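Local coordinates for putative amino acid binding protein (Streptococcus mutans, PDB 4C0R), which binds glutathione, here as its oxidized disulfide, and probably delivers it as the solute-binding protein of the cystine ABC importer TcyBC, at residues T4-T9 against D61-G66; H110-V115 against D158-E163; D187-V192 against L233-D238. All coordinates share one frame; numbering follows the deposited sequence. Where two conformers were deposited one is given.

How the interactions relate
The three contacts show how chemistry follows place in the two-lobed fold of a solute-binding protein. Interactions 1 and 2 are largely buried, whereas interaction 3 is partly open to solvent. All three reach the same mixed sheet: 4-9 against 61-66 joins two of its parallel strands by backbone bonds, and strand 65-71 is in turn the neighbour of strand 191-196, where interaction 3 begins. In 110-115 against 158-163, side chains, waters and a single backbone bond bridge the segments, and the ligand stands at one end. Interaction 3 replaces sheet bonding with salt bridges and a tyrosine. Interactions 1 and 2 lie on opposite sides of the chain's centre, about 29 Å apart between centres.

Interaction 1 (T4-T9 against D61-G66); sequences TVTLAT and DKYQIG. With CD (cadmium ion), chain U.
The backbone of T6 and A8 joins that of Q64 and I65 as two parallel strands begin to pair: T6 O accepts from both Q64 N and I65 N, and A8 N reaches I65 O at 2.8 Å. Just ahead of the strand pairing, the side chain of Q64 stands in for a backbone acceptor. Bent at chi2 (65°), it brings OE1 to within 2.8 Å of T6 N, an almost straight bond (175°) in the carbonyl plane of the amide. A side-chain carbonyl thus takes the strand N-H, and a water that donates to the same OE1 also touches T6 OG1. Strand 42-48, helix 51-59 and strand 65-71 form a beta-alpha-beta crossover of a periplasmic-binding-protein lobe, with strand 3-9 lying between its two strands; a Schellman motif at D61 ends the helix. D61 OD1 and D199 share a cadmium ion. On one side of the sheet I65 meets two residues, its CD1 lying 3.6 Å from V5 CG1 while its CB and CG2 pack against the branched end of L7; L203 of helix 201-216 covers V5 and I65. On the other side A8 CB sits over a face of the Y63 ring, 3.6 Å from its centroid, a CH-pi contact. T6 CG2, anti to the backbone N, comes within 3.7 Å of Y63 CD1 obliquely, while the hydroxyl of Y63 is hydrogen-bonded to T49 OG1.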
loop_
_atom_site.group_PDB
_atom_site.type_symbol
_atom_site.label_atom_id
_atom_site.label_comp_id
_atom_site.label_asym_id
_atom_site.label_seq_id
_atom_site.Cartn_x
_atom_site.Cartn_y
_atom_site.Cartn_z
ATOM N N THR A 4 24.459 -3.593 6.400
ATOM C CA THR A 4 23.406 -2.576 6.514
ATOM C C THR A 4 22.439 -2.842 5.373
ATOM O O THR A 4 22.867 -2.883 4.215
ATOM C CB THR A 4 23.905 -1.157 6.279
ATOM O OG1 THR A 4 24.822 -0.773 7.301
ATOM C CG2 THR A 4 22.746 -0.187 6.270
ATOM N N VAL A 5 21.177 -3.015 5.703
ATOM C CA VAL A 5 20.109 -3.197 4.716
ATOM C C VAL A 5 19.260 -1.949 4.855
ATOM O O VAL A 5 18.803 -1.655 5.959
ATOM C CB VAL A 5 19.209 -4.448 5.076
ATOM C CG1 VAL A 5 17.856 -4.467 4.308
ATOM C CG2 VAL A 5 19.970 -5.731 4.854
ATOM N N THR A 6 18.974 -1.233 3.766
ATOM C CA THR A 6 18.080 -0.080 3.859
ATOM C C THR A 6 16.708 -0.414 3.270
ATOM O O THR A 6 16.579 -0.854 2.137
ATOM C CB THR A 6 18.657 1.138 3.166
ATOM O OG1 THR A 6 19.913 1.456 3.803
ATOM C CG2 THR A 6 17.753 2.334 3.297
ATOM N N LEU A 7 15.705 -0.296 4.131
ATOM C CA LEU A 7 14.286 -0.416 3.745
ATOM C C LEU A 7 13.751 0.978 3.445
ATOM O O LEU A 7 13.815 1.879 4.287
ATOM C CB LEU A 7 13.521 -1.107 4.888
ATOM C CG LEU A 7 12.029 -1.310 4.610
ATOM C CD1 LEU A 7 11.496 -2.428 5.504
ATOM C CD2 LEU A 7 11.178 -0.071 4.820
ATOM N N ALA A 8 13.273 1.150 2.217
ATOM C CA ALA A 8 12.702 2.435 1.780
ATOM C C ALA A 8 11.182 2.425 1.833
ATOM O O ALA A 8 10.540 1.438 1.475
ATOM C CB ALA A 8 13.168 2.775 0.377
ATOM N N THR A 9 10.616 3.532 2.355
ATOM C CA THR A 9 9.198 3.665 2.483
ATOM C C THR A 9 8.793 5.088 2.230
ATOM O O THR A 9 9.644 5.951 2.294
ATOM C CB THR A 9 8.755 3.188 3.880
ATOM O OG1 THR A 9 7.344 3.101 3.951
ATOM C CG2 THR A 9 9.260 4.122 4.957
ATOM N N ASP A 61 20.384 -0.387 -6.355
ATOM C CA ASP A 61 20.820 -0.937 -5.081
ATOM C C ASP A 61 21.258 0.054 -3.998
ATOM O O ASP A 61 21.944 -0.336 -3.055
ATOM C CB ASP A 61 21.869 -2.049 -5.250
ATOM C CG ASP A 61 21.237 -3.426 -5.107
ATOM O OD1 ASP A 61 20.983 -3.900 -3.905
ATOM O OD2 ASP A 61 20.945 -3.965 -6.194
ATOM N N LYS A 62 20.788 1.298 -4.091
ATOM C CA LYS A 62 20.814 2.238 -3.001
ATOM C C LYS A 62 19.928 1.681 -1.888
ATOM O O LYS A 62 20.240 1.816 -0.735
ATOM C CB LYS A 62 20.265 3.600 -3.418
ATOM C CG LYS A 62 20.151 4.623 -2.298
ATOM C CD LYS A 62 19.650 5.965 -2.856
ATOM C CE LYS A 62 19.672 7.103 -1.829
ATOM N NZ LYS A 62 19.460 8.419 -2.495
ATOM N N TYR A 63 18.792 1.093 -2.261
ATOM C CA TYR A 63 17.912 0.490 -1.269
ATOM C C TYR A 63 17.829 -1.001 -1.543
ATOM O O TYR A 63 17.976 -1.424 -2.684
ATOM C CB TYR A 63 16.466 1.080 -1.357
ATOM C CG TYR A 63 16.374 2.568 -1.189
ATOM C CD1 TYR A 63 17.067 3.219 -0.191
ATOM C CD2 TYR A 63 15.591 3.317 -2.050
ATOM C CE1 TYR A 63 17.000 4.595 -0.050
ATOM C CE2 TYR A 63 15.514 4.702 -1.892
ATOM C CZ TYR A 63 16.224 5.309 -0.899
ATOM O OH TYR A 63 16.130 6.698 -0.743
ATOM N N GLN A 64 17.576 -1.813 -0.509
ATOM C CA GLN A 64 17.440 -3.265 -0.641
ATOM C C GLN A 64 16.008 -3.777 -0.501
ATOM O O GLN A 64 15.681 -4.792 -1.080
ATOM C CB GLN A 64 18.329 -4.004 0.357
ATOM C CG GLN A 64 19.821 -3.850 0.076
ATOM C CD GLN A 64 20.333 -2.431 0.237
ATOM O OE1 GLN A 64 20.200 -1.813 1.302
ATOM N NE2 GLN A 64 20.917 -1.903 -0.825
ATOM N N ILE A 65 15.176 -3.066 0.287
ATOM C CA ILE A 65 13.796 -3.491 0.523
ATOM C C ILE A 65 12.924 -2.276 0.301
ATOM O O ILE A 65 13.314 -1.150 0.642
ATOM C CB ILE A 65 13.556 -3.987 1.975
ATOM C CG1 ILE A 65 14.627 -4.984 2.392
ATOM C CG2 ILE A 65 12.185 -4.598 2.054
ATOM C CD1 ILE A 65 14.455 -5.460 3.807
ATOM N N GLY A 66 11.740 -2.477 -0.261
ATOM C CA GLY A 66 10.721 -1.453 -0.371
ATOM C C GLY A 66 9.475 -1.944 0.347
ATOM O O GLY A 66 9.120 -3.120 0.262
HETATM CD CD CD U . 23.329 -5.129 -4.385
HETATM O O HOH W 1 21.989 -0.069 2.508
#

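Interaction 2 (H110-V115 against D158-E163); sequences HSTQVV and DFKIFE. With CD (cadmium ion), chain F; CD (cadmium ion), chain M; GDS (oxidized glutathione disulfide), chain C.
T112, on strand 111-114, meets F159 just ahead of strand 160-163; the two strands, 41° apart, form no beta bridge. T112 CB stands over one face of the F159 ring, 3.7 Å from its centroid, and H110 CB lies at the edge of the same ring, near its plane. With OG1 anti to the backbone N (chi1 -170°), the T112 hydroxyl turns to F159 O and donates at 2.9 Å from above the carbonyl plane; it also accepts from a water that takes the N-H of I161. A second water links Q113 N to F159 O.

K160 can be followed outward. Its CB and CG leave the strand with CG anti to the backbone N, and the bend at chi2 (63°) swings the chain toward 110-115. CD passes 3.6 Å from Q113 O; CE approaches OE6 of the glutathione disulfide; and NZ donates to that OE6 at 2.7 Å and to Q113 O at 3.0 Å. Q148 is a further partner of NZ. Beyond it E163 OE2 accepts from the ligand amine N6, in the cleft characteristic of family 3 solute-binding proteins.

At the far end D158 OD2 takes S111 N at 2.9 Å from above the carboxylate plane, and D158 N returns the one direct backbone bond, to S111 O. Both carboxylate oxygens bind a cadmium ion; H110 NE2 binds another with D100. The ammonium of K160 probably neutralises the ligand carboxylate, and Q113 O, by holding NZ as well, helps fix where that charge is presented.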
loop_
_atom_site.group_PDB
_atom_site.type_symbol
_atom_site.label_atom_id
_atom_site.label_comp_id
_atom_site.label_asym_id
_atom_site.label_seq_id
_atom_site.Cartn_x
_atom_site.Cartn_y
_atom_site.Cartn_z
ATOM N N HIS A 110 -16.543 11.660 -13.935
ATOM C CA HIS A 110 -16.210 12.324 -12.698
ATOM C C HIS A 110 -14.675 12.546 -12.555
ATOM O O HIS A 110 -13.878 12.018 -13.334
ATOM C CB HIS A 110 -16.748 11.493 -11.552
ATOM C CG HIS A 110 -18.242 11.546 -11.388
ATOM N ND1 HIS A 110 -19.074 10.554 -11.868
ATOM C CD2 HIS A 110 -19.042 12.403 -10.696
ATOM C CE1 HIS A 110 -20.323 10.815 -11.515
ATOM N NE2 HIS A 110 -20.330 11.921 -10.792
ATOM N N SER A 111 -14.309 13.341 -11.571
ATOM C CA SER A 111 -12.919 13.737 -11.409
ATOM C C SER A 111 -12.334 13.088 -10.160
ATOM O O SER A 111 -13.014 12.931 -9.162
ATOM C CB SER A 111 -12.818 15.262 -11.335
ATOM O OG SER A 111 -11.474 15.719 -11.484
ATOM N N THR A 112 -11.049 12.725 -10.271
ATOM C CA THR A 112 -10.325 12.098 -9.186
ATOM C C THR A 112 -8.876 12.545 -9.248
ATOM O O THR A 112 -8.399 13.027 -10.264
ATOM C CB THR A 112 -10.405 10.560 -9.287
ATOM O OG1 THR A 112 -9.871 10.029 -8.079
ATOM C CG2 THR A 112 -9.599 10.019 -10.384
ATOM N N GLN A 113 -8.187 12.354 -8.142
ATOM C CA GLN A 113 -6.765 12.569 -8.038
ATOM C C GLN A 113 -6.065 11.218 -8.023
ATOM O O GLN A 113 -6.600 10.227 -7.470
ATOM C CB GLN A 113 -6.418 13.329 -6.784
ATOM C CG GLN A 113 -6.823 14.852 -6.885
ATOM C CD GLN A 113 -6.378 15.636 -5.660
ATOM O OE1 GLN A 113 -6.825 15.405 -4.557
ATOM N NE2 GLN A 113 -5.467 16.561 -5.866
ATOM N N VAL A 114 -4.913 11.183 -8.669
ATOM C CA VAL A 114 -4.056 9.978 -8.713
ATOM C C VAL A 114 -2.601 10.366 -8.573
ATOM O O VAL A 114 -2.223 11.531 -8.811
ATOM C CB VAL A 114 -4.241 9.173 -9.982
ATOM C CG1 VAL A 114 -5.663 8.573 -10.002
ATOM C CG2 VAL A 114 -4.026 10.035 -11.229
ATOM N N VAL A 115 -1.797 9.391 -8.163
ATOM C CA VAL A 115 -0.349 9.554 -8.037
ATOM C C VAL A 115 0.367 8.588 -8.962
ATOM O O VAL A 115 0.144 7.395 -8.913
ATOM C CB VAL A 115 0.106 9.340 -6.612
ATOM C CG1 VAL A 115 1.648 9.450 -6.523
ATOM C CG2 VAL A 115 -0.526 10.338 -5.682
ATOM N N ASP A 158 -14.350 14.328 -6.975
ATOM C CA ASP A 158 -15.592 13.620 -6.774
ATOM C C ASP A 158 -15.490 12.264 -6.063
ATOM O O ASP A 158 -16.436 11.823 -5.432
ATOM C CB ASP A 158 -16.243 13.368 -8.132
ATOM C CG ASP A 158 -16.545 14.666 -8.921
ATOM O OD1 ASP A 158 -16.839 15.698 -8.290
ATOM O OD2 ASP A 158 -16.487 14.577 -10.171
ATOM N N PHE A 159 -14.359 11.589 -6.207
ATOM C CA PHE A 159 -14.177 10.282 -5.607
ATOM C C PHE A 159 -12.691 10.005 -5.477
ATOM O O PHE A 159 -11.888 10.684 -6.157
ATOM C CB PHE A 159 -14.818 9.153 -6.448
ATOM C CG PHE A 159 -14.144 8.877 -7.764
ATOM C CD1 PHE A 159 -14.522 9.546 -8.903
ATOM C CD2 PHE A 159 -13.135 7.929 -7.877
ATOM C CE1 PHE A 159 -13.942 9.283 -10.090
ATOM C CE2 PHE A 159 -12.549 7.638 -9.058
ATOM C CZ PHE A 159 -12.954 8.335 -10.203
ATOM N N LYS A 160 -12.341 8.992 -4.667
ATOM C CA LYS A 160 -10.956 8.478 -4.628
ATOM C C LYS A 160 -11.020 6.957 -4.455
ATOM O O LYS A 160 -11.681 6.461 -3.560
ATOM C CB LYS A 160 -10.165 9.099 -3.470
ATOM C CG LYS A 160 -8.754 8.540 -3.260
ATOM C CD LYS A 160 -7.843 8.808 -4.445
ATOM C CE LYS A 160 -6.447 8.269 -4.185
ATOM N NZ LYS A 160 -5.558 8.435 -5.351
ATOM N N ILE A 161 -10.310 6.248 -5.319
ATOM C CA ILE A 161 -10.154 4.804 -5.213
ATOM C C ILE A 161 -8.842 4.467 -4.483
ATOM O O ILE A 161 -7.778 4.984 -4.814
ATOM C CB ILE A 161 -10.157 4.093 -6.566
ATOM C CG1 ILE A 161 -11.472 4.366 -7.296
ATOM C CG2 ILE A 161 -9.923 2.594 -6.399
ATOM C CD1 ILE A 161 -11.462 3.882 -8.726
ATOM N N PHE A 162 -8.943 3.688 -3.419
ATOM C CA PHE A 162 -7.747 3.254 -2.704
ATOM C C PHE A 162 -8.042 2.008 -1.923
ATOM O O PHE A 162 -9.210 1.613 -1.780
ATOM C CB PHE A 162 -7.269 4.363 -1.730
ATOM C CG PHE A 162 -5.783 4.210 -1.379
ATOM C CD1 PHE A 162 -4.808 4.466 -2.351
ATOM C CD2 PHE A 162 -5.396 3.736 -0.170
ATOM C CE1 PHE A 162 -3.454 4.265 -2.083
ATOM C CE2 PHE A 162 -4.020 3.527 0.102
ATOM C CZ PHE A 162 -3.056 3.817 -0.878
ATOM N N GLU A 163 -7.006 1.384 -1.354
ATOM C CA GLU A 163 -7.214 0.245 -0.436
ATOM C C GLU A 163 -8.099 0.624 0.767
ATOM O O GLU A 163 -7.985 1.702 1.310
ATOM C CB GLU A 163 -5.864 -0.265 0.063
ATOM C CG GLU A 163 -5.098 -1.148 -0.914
ATOM C CD GLU A 163 -4.393 -0.479 -2.057
ATOM O OE1 GLU A 163 -4.205 0.750 -2.061
ATOM O OE2 GLU A 163 -4.033 -1.244 -2.942
HETATM CD CD CD F . -21.825 12.906 -9.603
HETATM CD CD CD M . -17.579 16.663 -10.375
HETATM C CD1 GDS C . 3.860 11.130 -4.008
HETATM N N2 GDS C . 2.591 11.255 -3.280
HETATM C CA2 GDS C . 2.626 10.826 -1.929
HETATM C C2 GDS C . 3.090 11.773 -0.879
HETATM O O2 GDS C . 3.543 11.349 0.206
HETATM C CB2 GDS C . 2.256 9.468 -1.470
HETATM S SG2 GDS C . 1.561 8.452 -2.756
HETATM N N3 GDS C . 2.997 13.188 -1.167
HETATM C CA3 GDS C . 3.524 14.157 -0.206
HETATM C C3 GDS C . 4.826 14.626 -0.851
HETATM O OE3 GDS C . 5.204 15.836 -0.756
HETATM O OE4 GDS C . 5.566 13.841 -1.512
HETATM N N4 GDS C . -0.741 6.178 -2.529
HETATM C CA4 GDS C . -1.851 7.099 -2.579
HETATM C C4 GDS C . -2.403 7.171 -3.960
HETATM O OE5 GDS C . -2.215 6.236 -4.797
HETATM O OE6 GDS C . -3.118 8.175 -4.234
HETATM C C5 GDS C . -0.023 6.040 -1.301
HETATM O O5 GDS C . -0.383 6.668 -0.306
HETATM C CA5 GDS C . 1.161 5.188 -1.399
HETATM N N5 GDS C . 1.117 4.049 -2.218
HETATM C CB5 GDS C . 2.452 5.936 -1.321
HETATM S SG5 GDS C . 2.727 6.795 -2.894
HETATM C CA6 GDS C . -1.017 0.419 -4.359
HETATM C C6 GDS C . 0.216 0.125 -5.199
HETATM O OE7 GDS C . 0.491 0.899 -6.157
HETATM O OE8 GDS C . 0.955 -0.854 -4.939
HETATM N N6 GDS C . -1.237 -0.744 -3.479
HETATM C CB6 GDS C . -0.859 1.681 -3.591
HETATM C CG6 GDS C . 0.551 1.727 -2.960
HETATM C CD6 GDS C . 0.526 2.821 -1.914
HETATM O O6 GDS C . 0.043 2.717 -0.777
HETATM O O HOH W 2 -9.225 7.337 -7.773
HETATM O O HOH W 3 -9.411 11.852 -5.538
HETATM O O HOH W 4 -3.252 7.040 -7.240
HETATM O O HOH W 5 -23.225 14.285 -10.879
HETATM O O HOH W 6 -15.395 17.828 -9.625
HETATM O O HOH W 7 -18.154 15.944 -12.194
#

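Interaction 3 (D187-V192 against L233-D238); sequences DQKPYV and LPDKKD
D238 OD2 is gripped from two sides. Y191 OH donates to its anti lone pair at 2.6 Å, while K189 NZ reaches the syn lone pair of the same oxygen at 3.0 Å. The two bonds probably restrict the rotation of the carboxylate, which stands at the edge of the Y191 ring, the two planes 67° apart. Such double acceptance by a partly exposed aspartate would be expected to favour its charged form.

The phenol oxygen is itself used twice, since it also accepts from D235 N at 3.0 Å and so ties the backbone of 233-238 to the end of the tyrosine. K189 extends beyond CG to a tip that bridges two acids: besides D238, its NZ forms a salt bridge of 2.6 Å with D235 OD2, met on the anti side and 23° out of the carboxylate plane. The lysine meets D238 from the opposite direction but crosses D235 at about a right angle. A water accepts from K189 NZ and, weakly, from K237 NZ.

Apolar packing holds the ring as well. P234 CB lies over one face of Y191, 3.9 Å from the centroid, in a CH-pi contact, and K189 CB covers the opposite face above its centre. The ring is therefore sandwiched between a proline and the root of the lysine that shares its acid. P85 of strand 81-96 touches both Y191 and P234, while P234 O accepts from Y215 of helix 201-216.

P190, just before the tyrosine, centres an inverse gamma turn, and D238 belongs to a short 3-10 segment; K189, D235 and D238 form a salt-bridge network that, with the tyrosine, joins the C-terminal tail of a solute-binding fold to the start of strand 191-196.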
loop_
_atom_site.group_PDB
_atom_site.type_symbol
_atom_site.label_atom_id
_atom_site.label_comp_id
_atom_site.label_asym_id
_atom_site.label_seq_id
_atom_site.Cartn_x
_atom_site.Cartn_y
_atom_site.Cartn_z
ATOM N N ASP A 187 -9.640 -8.056 -9.049
ATOM C CA ASP A 187 -9.287 -8.919 -10.199
ATOM C C ASP A 187 -8.488 -10.153 -9.768
ATOM O O ASP A 187 -8.512 -11.199 -10.433
ATOM C CB ASP A 187 -8.456 -8.167 -11.276
ATOM C CG ASP A 187 -9.163 -6.957 -11.840
ATOM O OD1 ASP A 187 -10.371 -6.734 -11.539
ATOM O OD2 ASP A 187 -8.479 -6.207 -12.589
ATOM N N GLN A 188 -7.754 -10.000 -8.670
ATOM C CA GLN A 188 -6.922 -11.050 -8.104
ATOM C C GLN A 188 -6.932 -10.806 -6.604
ATOM O O GLN A 188 -7.384 -9.745 -6.176
ATOM C CB GLN A 188 -5.485 -10.916 -8.614
ATOM N N LYS A 189 -6.442 -11.751 -5.812
ATOM C CA LYS A 189 -6.378 -11.481 -4.371
ATOM C C LYS A 189 -5.541 -10.217 -4.145
ATOM O O LYS A 189 -4.421 -10.080 -4.683
ATOM C CB LYS A 189 -5.762 -12.650 -3.613
ATOM C CG LYS A 189 -6.598 -13.903 -3.748
ATOM C CD LYS A 189 -6.037 -15.055 -2.963
ATOM C CE LYS A 189 -6.903 -16.301 -3.201
ATOM N NZ LYS A 189 -6.458 -17.357 -2.253
ATOM N N PRO A 190 -6.051 -9.305 -3.311
ATOM C CA PRO A 190 -5.464 -7.956 -3.206
ATOM C C PRO A 190 -4.336 -7.892 -2.166
ATOM O O PRO A 190 -4.410 -7.145 -1.203
ATOM C CB PRO A 190 -6.662 -7.108 -2.760
ATOM C CG PRO A 190 -7.490 -8.060 -1.996
ATOM C CD PRO A 190 -7.368 -9.376 -2.670
ATOM N N TYR A 191 -3.313 -8.683 -2.384
ATOM C CA TYR A 191 -2.268 -8.820 -1.420
ATOM C C TYR A 191 -1.286 -7.660 -1.482
ATOM O O TYR A 191 -1.134 -7.003 -2.527
ATOM C CB TYR A 191 -1.541 -10.136 -1.612
ATOM C CG TYR A 191 -2.309 -11.412 -1.258
ATOM C CD1 TYR A 191 -3.367 -11.381 -0.420
ATOM C CD2 TYR A 191 -1.872 -12.639 -1.723
ATOM C CE1 TYR A 191 -4.042 -12.575 -0.060
ATOM C CE2 TYR A 191 -2.487 -13.803 -1.340
ATOM C CZ TYR A 191 -3.556 -13.752 -0.499
ATOM O OH TYR A 191 -4.195 -14.947 -0.107
ATOM N N VAL A 192 -0.584 -7.437 -0.386
ATOM C CA VAL A 192 0.511 -6.488 -0.411
ATOM C C VAL A 192 1.755 -7.191 0.143
ATOM O O VAL A 192 1.643 -8.269 0.805
ATOM C CB VAL A 192 0.202 -5.254 0.285
ATOM C CG1 VAL A 192 -0.910 -4.440 -0.505
ATOM C CG2 VAL A 192 -0.163 -5.560 1.700
ATOM N N LEU A 233 -4.736 -11.057 7.244
ATOM C CA LEU A 233 -3.633 -11.823 6.678
ATOM C C LEU A 233 -4.013 -12.493 5.375
ATOM O O LEU A 233 -5.197 -12.786 5.089
ATOM C CB LEU A 233 -3.132 -12.882 7.643
ATOM C CG LEU A 233 -2.626 -12.340 9.001
ATOM C CD1 LEU A 233 -2.056 -13.507 9.784
ATOM C CD2 LEU A 233 -1.597 -11.264 8.841
ATOM N N PRO A 234 -3.009 -12.787 4.582
ATOM C CA PRO A 234 -3.240 -13.576 3.389
ATOM C C PRO A 234 -3.715 -15.000 3.762
ATOM O O PRO A 234 -3.567 -15.462 4.894
ATOM C CB PRO A 234 -1.853 -13.648 2.728
ATOM C CG PRO A 234 -1.040 -12.548 3.382
ATOM C CD PRO A 234 -1.576 -12.511 4.803
ATOM N N ASP A 235 -4.249 -15.702 2.776
ATOM C CA ASP A 235 -4.627 -17.090 2.992
ATOM C C ASP A 235 -3.399 -17.953 3.278
ATOM O O ASP A 235 -2.346 -17.781 2.688
ATOM C CB ASP A 235 -5.338 -17.629 1.735
ATOM C CG ASP A 235 -6.624 -16.923 1.413
ATOM O OD1 ASP A 235 -7.194 -16.208 2.268
ATOM O OD2 ASP A 235 -7.110 -17.138 0.269
ATOM N N LYS A 236 -3.562 -18.907 4.211
ATOM C CA LYS A 236 -2.530 -19.833 4.598
ATOM C C LYS A 236 -1.797 -20.476 3.412
ATOM O O LYS A 236 -0.566 -20.516 3.366
ATOM C CB LYS A 236 -3.186 -20.933 5.492
ATOM N N LYS A 237 -2.532 -20.944 2.410
ATOM C CA LYS A 237 -1.871 -21.648 1.331
ATOM C C LYS A 237 -1.001 -20.718 0.497
ATOM O O LYS A 237 -0.081 -21.152 -0.202
ATOM C CB LYS A 237 -2.886 -22.345 0.451
ATOM C CG LYS A 237 -3.852 -21.422 -0.208
ATOM C CD LYS A 237 -4.671 -22.181 -1.223
ATOM C CE LYS A 237 -5.905 -21.435 -1.585
ATOM N NZ LYS A 237 -6.836 -22.375 -2.302
ATOM N N ASP A 238 -1.252 -19.414 0.583
ATOM C CA ASP A 238 -0.455 -18.479 -0.186
ATOM C C ASP A 238 0.827 -18.087 0.562
ATOM O O ASP A 238 1.622 -17.271 0.078
ATOM C CB ASP A 238 -1.336 -17.245 -0.525
ATOM C CG ASP A 238 -2.474 -17.611 -1.463
ATOM O OD1 ASP A 238 -2.217 -18.485 -2.345
ATOM O OD2 ASP A 238 -3.625 -17.122 -1.375
HETATM O O HOH W 8 -6.994 -19.549 -4.169
#